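Local atomic coordinates of putative HTH-type transcriptional regulator ybaQ (Escherichia coli, PDB entry 2EBY), a protein that probably binds DNA through a helix-turn-helix domain of the Cro/C1 type and may act as a regulator of transcription. Residues A31-V36 and A60-T65; E54-L59 and T65-W70. All coordinates share one frame; numbering follows the deposited sequence.

Interaction 1 of 2, residues A31-V36 and A60-T65; sequences AELLHV and AKVFDT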
loop_
_atom_site.group_PDB
_atom_site.type_symbol
_atom_site.label_atom_id
_atom_site.label_comp_id
_atom_site.label_asym_id
_atom_site.label_seq_id
_atom_site.Cartn_x
_atom_site.Cartn_y
_atom_site.Cartn_z
ATOM N N ALA A 31 -16.935 -7.921 -13.852
ATOM C CA ALA A 31 -16.539 -9.048 -13.017
ATOM C C ALA A 31 -16.065 -10.228 -13.853
ATOM O O ALA A 31 -15.026 -10.815 -13.567
ATOM C CB ALA A 31 -17.700 -9.478 -12.110
ATOM N N GLU A 32 -16.823 -10.573 -14.889
ATOM C CA GLU A 32 -16.460 -11.701 -15.743
ATOM C C GLU A 32 -15.195 -11.417 -16.554
ATOM O O GLU A 32 -14.445 -12.333 -16.892
ATOM C CB GLU A 32 -17.640 -12.063 -16.653
ATOM C CG GLU A 32 -18.945 -12.206 -15.864
ATOM C CD GLU A 32 -20.069 -12.858 -16.651
ATOM O OE1 GLU A 32 -20.072 -14.101 -16.778
ATOM O OE2 GLU A 32 -20.953 -12.120 -17.145
ATOM N N LEU A 33 -14.958 -10.146 -16.858
ATOM C CA LEU A 33 -13.755 -9.760 -17.582
ATOM C C LEU A 33 -12.548 -9.889 -16.641
ATOM O O LEU A 33 -11.527 -10.482 -16.996
ATOM C CB LEU A 33 -13.859 -8.315 -18.087
ATOM C CG LEU A 33 -14.775 -8.028 -19.282
ATOM C CD1 LEU A 33 -14.788 -6.535 -19.624
ATOM C CD2 LEU A 33 -14.276 -8.834 -20.467
ATOM N N LEU A 34 -12.673 -9.336 -15.439
ATOM C CA LEU A 34 -11.601 -9.386 -14.445
ATOM C C LEU A 34 -11.462 -10.802 -13.903
ATOM O O LEU A 34 -10.458 -11.145 -13.284
ATOM C CB LEU A 34 -11.904 -8.434 -13.273
ATOM C CG LEU A 34 -12.074 -6.928 -13.526
ATOM C CD1 LEU A 34 -12.741 -6.266 -12.326
ATOM C CD2 LEU A 34 -10.729 -6.298 -13.797
ATOM N N HIS A 35 -12.484 -11.615 -14.152
ATOM C CA HIS A 35 -12.526 -12.993 -13.674
ATOM C C HIS A 35 -12.528 -13.064 -12.140
ATOM O O HIS A 35 -11.853 -13.897 -11.529
ATOM C CB HIS A 35 -11.353 -13.807 -14.224
ATOM C CG HIS A 35 -11.437 -15.266 -13.888
ATOM N ND1 HIS A 35 -10.320 -16.051 -13.696
ATOM C CD2 HIS A 35 -12.505 -16.071 -13.690
ATOM C CE1 HIS A 35 -10.701 -17.282 -13.389
ATOM N NE2 HIS A 35 -12.022 -17.319 -13.380
ATOM N N VAL A 36 -13.293 -12.174 -11.522
ATOM C CA VAL A 36 -13.428 -12.141 -10.070
ATOM C C VAL A 36 -14.927 -12.188 -9.798
ATOM O O VAL A 36 -15.725 -12.016 -10.719
ATOM C CB VAL A 36 -12.834 -10.842 -9.461
ATOM C CG1 VAL A 36 -11.331 -10.771 -9.742
ATOM C CG2 VAL A 36 -13.550 -9.624 -10.033
ATOM N N ALA A 60 -5.605 -3.084 -14.917
ATOM C CA ALA A 60 -4.652 -2.587 -15.900
ATOM C C ALA A 60 -4.853 -3.336 -17.214
ATOM O O ALA A 60 -4.883 -2.735 -18.289
ATOM C CB ALA A 60 -3.232 -2.800 -15.410
ATOM N N LYS A 61 -4.996 -4.654 -17.108
ATOM C CA LYS A 61 -5.181 -5.505 -18.278
ATOM C C LYS A 61 -6.506 -5.236 -19.002
ATOM O O LYS A 61 -6.524 -5.041 -20.216
ATOM C CB LYS A 61 -5.075 -6.979 -17.860
ATOM C CG LYS A 61 -5.358 -7.998 -18.956
ATOM C CD LYS A 61 -4.316 -7.977 -20.057
ATOM C CE LYS A 61 -4.637 -9.005 -21.145
ATOM N NZ LYS A 61 -4.612 -10.415 -20.654
ATOM N N VAL A 62 -7.605 -5.200 -18.252
ATOM C CA VAL A 62 -8.926 -4.962 -18.827
ATOM C C VAL A 62 -9.092 -3.582 -19.464
ATOM O O VAL A 62 -9.715 -3.447 -20.519
ATOM C CB VAL A 62 -10.052 -5.156 -17.756
ATOM C CG1 VAL A 62 -11.384 -4.661 -18.288
ATOM C CG2 VAL A 62 -10.166 -6.630 -17.373
ATOM N N PHE A 63 -8.535 -2.553 -18.842
ATOM C CA PHE A 63 -8.698 -1.213 -19.387
ATOM C C PHE A 63 -7.479 -0.641 -20.096
ATOM O O PHE A 63 -7.471 0.523 -20.479
ATOM C CB PHE A 63 -9.161 -0.258 -18.283
ATOM C CG PHE A 63 -10.522 -0.580 -17.742
ATOM C CD1 PHE A 63 -11.652 -0.441 -18.539
ATOM C CD2 PHE A 63 -10.677 -1.035 -16.436
ATOM C CE1 PHE A 63 -12.920 -0.751 -18.042
ATOM C CE2 PHE A 63 -11.942 -1.348 -15.930
ATOM C CZ PHE A 63 -13.062 -1.205 -16.735
ATOM N N ASP A 64 -6.454 -1.463 -20.269
ATOM C CA ASP A 64 -5.239 -1.042 -20.946
ATOM C C ASP A 64 -4.599 0.195 -20.323
ATOM O O ASP A 64 -4.401 1.210 -20.987
ATOM C CB ASP A 64 -5.539 -0.802 -22.426
ATOM C CG ASP A 64 -4.281 -0.625 -23.260
ATOM O OD1 ASP A 64 -3.287 -1.342 -23.015
ATOM O OD2 ASP A 64 -4.299 0.224 -24.175
ATOM N N THR A 65 -4.289 0.103 -19.035
ATOM C CA THR A 65 -3.649 1.197 -18.314
ATOM C C THR A 65 -2.427 0.600 -17.640
ATOM O O THR A 65 -2.091 -0.562 -17.869
ATOM C CB THR A 65 -4.544 1.769 -17.197
ATOM O OG1 THR A 65 -4.659 0.807 -16.141
ATOM C CG2 THR A 65 -5.921 2.098 -17.737
#
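Val-62, near the end of helix 53-63, reaches across to two consecutive leucines, Leu-33 and Leu-34, in the last turn of helix 27-34, and its two methyls divide the work. CG1 stands anti to its own backbone N (chi1 170°) and meets the CD1 methyl of Leu-33 at 4.1 Å. CG2, the branch anti to the carbonyl carbon, approaches CD2 of Leu-34 more closely, at 3.6 Å, and also lies 4.1 Å from the carbonyl carbon of Leu-33, so that this methyl abuts the backbone between the two leucines as well as a side-chain tip. The CB of Leu-33 already points at the facing helix, whereas the CB of Leu-34 points neither at that helix nor away from it, and the CD2 branch makes the approach. Each leucine crosses the valine at roughly a right angle, and the CA atoms of Leu-34 and Val-62 are 6.8 Å apart. No hydrogen bond spans the two segments; the contact is apolar and all three side chains are buried. CG1 of the valine also lies over the centre of the Phe-63 ring, 3.9 Å above its plane. Leu-30 packs on both Val-62 and Phe-63, and Ile-95 of the second subunit packs on Val-62. After the leucines, His-35 is the first residue to leave helical angles, with a positive phi, and the N of Val-36 bonds back to Ala-31 O at 3.0 Å. This is the turn of the predicted helix-turn-helix motif, and the contact seats its first helix, 27-34, against helix 53-63 in the all-helical core of a Cro/C1-type domain.

Interaction 2 of 2, residues E54-L59 and T65-W70; sequences EMAFRL and TTVDFW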
loop_
_atom_site.group_PDB
_atom_site.type_symbol
_atom_site.label_atom_id
_atom_site.label_comp_id
_atom_site.label_asym_id
_atom_site.label_seq_id
_atom_site.Cartn_x
_atom_site.Cartn_y
_atom_site.Cartn_z
ATOM N N GLU A 54 -2.915 -7.120 -6.845
ATOM C CA GLU A 54 -3.415 -8.068 -7.839
ATOM C C GLU A 54 -4.604 -7.491 -8.599
ATOM O O GLU A 54 -4.659 -7.580 -9.826
ATOM C CB GLU A 54 -3.830 -9.393 -7.183
ATOM C CG GLU A 54 -4.210 -10.478 -8.192
ATOM C CD GLU A 54 -4.626 -11.791 -7.539
ATOM O OE1 GLU A 54 -3.955 -12.216 -6.578
ATOM O OE2 GLU A 54 -5.612 -12.410 -7.997
ATOM N N MET A 55 -5.559 -6.902 -7.885
ATOM C CA MET A 55 -6.710 -6.325 -8.571
ATOM C C MET A 55 -6.250 -5.237 -9.527
ATOM O O MET A 55 -6.835 -5.063 -10.588
ATOM C CB MET A 55 -7.722 -5.726 -7.589
ATOM C CG MET A 55 -8.923 -5.026 -8.268
ATOM S SD MET A 55 -10.033 -6.098 -9.252
ATOM C CE MET A 55 -10.941 -6.868 -7.919
ATOM N N ALA A 56 -5.212 -4.501 -9.135
ATOM C CA ALA A 56 -4.673 -3.426 -9.967
ATOM C C ALA A 56 -4.150 -4.003 -11.277
ATOM O O ALA A 56 -4.319 -3.403 -12.329
ATOM C CB ALA A 56 -3.552 -2.692 -9.230
ATOM N N PHE A 57 -3.510 -5.168 -11.203
ATOM C CA PHE A 57 -3.006 -5.843 -12.404
ATOM C C PHE A 57 -4.167 -6.232 -13.326
ATOM O O PHE A 57 -4.069 -6.108 -14.545
ATOM C CB PHE A 57 -2.247 -7.122 -12.046
ATOM C CG PHE A 57 -0.774 -6.927 -11.784
ATOM C CD1 PHE A 57 -0.328 -6.218 -10.672
ATOM C CD2 PHE A 57 0.171 -7.497 -12.640
ATOM C CE1 PHE A 57 1.033 -6.083 -10.411
ATOM C CE2 PHE A 57 1.534 -7.370 -12.391
ATOM C CZ PHE A 57 1.971 -6.661 -11.274
ATOM N N ARG A 58 -5.258 -6.720 -12.737
ATOM C CA ARG A 58 -6.421 -7.143 -13.522
ATOM C C ARG A 58 -7.065 -5.952 -14.224
ATOM O O ARG A 58 -7.408 -6.024 -15.402
ATOM C CB ARG A 58 -7.450 -7.833 -12.624
ATOM C CG ARG A 58 -7.014 -9.180 -12.058
ATOM C CD ARG A 58 -8.017 -9.631 -11.014
ATOM N NE ARG A 58 -7.616 -10.851 -10.329
ATOM C CZ ARG A 58 -7.713 -12.068 -10.849
ATOM N NH1 ARG A 58 -8.202 -12.230 -12.070
ATOM N NH2 ARG A 58 -7.326 -13.124 -10.148
ATOM N N LEU A 59 -7.219 -4.855 -13.491
ATOM C CA LEU A 59 -7.806 -3.650 -14.043
ATOM C C LEU A 59 -6.914 -3.080 -15.150
ATOM O O LEU A 59 -7.405 -2.649 -16.195
ATOM C CB LEU A 59 -8.005 -2.623 -12.928
ATOM C CG LEU A 59 -9.069 -2.983 -11.889
ATOM C CD1 LEU A 59 -8.997 -2.015 -10.713
ATOM C CD2 LEU A 59 -10.450 -2.948 -12.547
ATOM N N THR A 65 -4.289 0.103 -19.035
ATOM C CA THR A 65 -3.649 1.197 -18.314
ATOM C C THR A 65 -2.427 0.600 -17.640
ATOM O O THR A 65 -2.091 -0.562 -17.869
ATOM C CB THR A 65 -4.544 1.769 -17.197
ATOM O OG1 THR A 65 -4.659 0.807 -16.141
ATOM C CG2 THR A 65 -5.921 2.098 -17.737
ATOM N N THR A 66 -1.757 1.400 -16.820
ATOM C CA THR A 66 -0.603 0.912 -16.077
ATOM C C THR A 66 -1.173 0.393 -14.770
ATOM O O THR A 66 -2.326 0.655 -14.445
ATOM C CB THR A 66 0.387 2.037 -15.731
ATOM O OG1 THR A 66 -0.298 3.056 -14.997
ATOM C CG2 THR A 66 0.996 2.625 -16.986
ATOM N N VAL A 67 -0.373 -0.348 -14.018
ATOM C CA VAL A 67 -0.831 -0.847 -12.735
ATOM C C VAL A 67 -0.872 0.328 -11.765
ATOM O O VAL A 67 -1.782 0.448 -10.947
ATOM C CB VAL A 67 0.122 -1.916 -12.162
ATOM C CG1 VAL A 67 -0.390 -2.385 -10.795
ATOM C CG2 VAL A 67 0.233 -3.093 -13.126
ATOM N N ASP A 68 0.119 1.203 -11.874
ATOM C CA ASP A 68 0.203 2.345 -10.978
ATOM C C ASP A 68 -0.903 3.363 -11.154
ATOM O O ASP A 68 -1.218 4.085 -10.219
ATOM C CB ASP A 68 1.581 3.013 -11.076
ATOM C CG ASP A 68 2.645 2.245 -10.302
ATOM O OD1 ASP A 68 2.279 1.254 -9.638
ATOM O OD2 ASP A 68 3.836 2.625 -10.342
ATOM N N PHE A 69 -1.494 3.429 -12.342
ATOM C CA PHE A 69 -2.598 4.351 -12.547
ATOM C C PHE A 69 -3.625 4.040 -11.448
ATOM O O PHE A 69 -4.152 4.939 -10.794
ATOM C CB PHE A 69 -3.225 4.125 -13.921
ATOM C CG PHE A 69 -4.589 4.740 -14.076
ATOM C CD1 PHE A 69 -4.730 6.093 -14.370
ATOM C CD2 PHE A 69 -5.736 3.967 -13.902
ATOM C CE1 PHE A 69 -5.997 6.673 -14.490
ATOM C CE2 PHE A 69 -7.007 4.537 -14.018
ATOM C CZ PHE A 69 -7.136 5.891 -14.313
ATOM N N TRP A 70 -3.899 2.753 -11.242
ATOM C CA TRP A 70 -4.853 2.358 -10.218
ATOM C C TRP A 70 -4.280 2.438 -8.807
ATOM O O TRP A 70 -4.931 2.954 -7.904
ATOM C CB TRP A 70 -5.382 0.942 -10.482
ATOM C CG TRP A 70 -6.135 0.839 -11.779
ATOM C CD1 TRP A 70 -5.663 0.359 -12.963
ATOM C CD2 TRP A 70 -7.461 1.317 -12.035
ATOM N NE1 TRP A 70 -6.605 0.516 -13.948
ATOM C CE2 TRP A 70 -7.723 1.106 -13.410
ATOM C CE3 TRP A 70 -8.461 1.916 -11.248
ATOM C CZ2 TRP A 70 -8.934 1.458 -14.011
ATOM C CZ3 TRP A 70 -9.671 2.268 -11.845
ATOM C CH2 TRP A 70 -9.894 2.041 -13.217
#
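Trp-70 lays its indole against Leu-59, and the side chain can be followed outward from helix 67-83. Its CB sits 4.3 Å from the CB of Ala-56. With CG beside the backbone N (chi1 -63°), the five-membered ring comes under Leu-59 CB, which stands 3.7 Å from its centroid in a CH-pi contact over the face. CD1 passes Ala-56 O at 4.0 Å, and NE1 gives a weak hydrogen bond to Thr-65 OG1. CE2 lies 3.8 Å from Leu-59 CB; CD2, at the ring fusion, and CE3, on the benzene ring, meet the Leu-59 CD1 methyl, while Phe-69 CE2 lies over the opposite face. Leu-51 and Phe-63 also touch the indole side chain. With an alanine here, Leu-59 and Phe-69 would probably lose the flat group between them, and Thr-65 OG1 its indole donor. Helices 53-63 and 67-83 are consecutive, separated by the short link 64-66, consistent with the fourth and fifth helices of a Cro/C1-type helical bundle; Thr-66 is the N-cap of the second, its OG1 accepting from Phe-69 N at 2.9 Å. On the other flank, Val-67 splits its methyls: CG1 touches Ala-56 CB at 3.5 Å and Phe-57 CD1 at 3.8 Å, whereas CG2 stands over the centre of the Phe-57 ring, 11° off its normal. Leu-79 of the second subunit packs on both Phe-57 and Val-67.

Helix 53-63 serves both contacts: interaction 2 uses its first half and interaction 1 its last turn, the centres being about 9 Å apart. Along the chain the segments alternate, 31-36 and 54-59 preceding 60-65 and 65-70, and Thr-65 belongs to both interactions. Leu-34 and Leu-59 join them directly, CD2 to CD2 at 3.6 Å, and the Leu-34 carbonyl receives a weak hydrogen bond from Arg-58 NH1. The shared helix therefore ties helix 27-34, of the predicted DNA-binding motif, to helix 67-83. Both contacts also touch the second subunit, where Glu-91 forms a salt bridge with Arg-58, so this helical core borders the dimer interface.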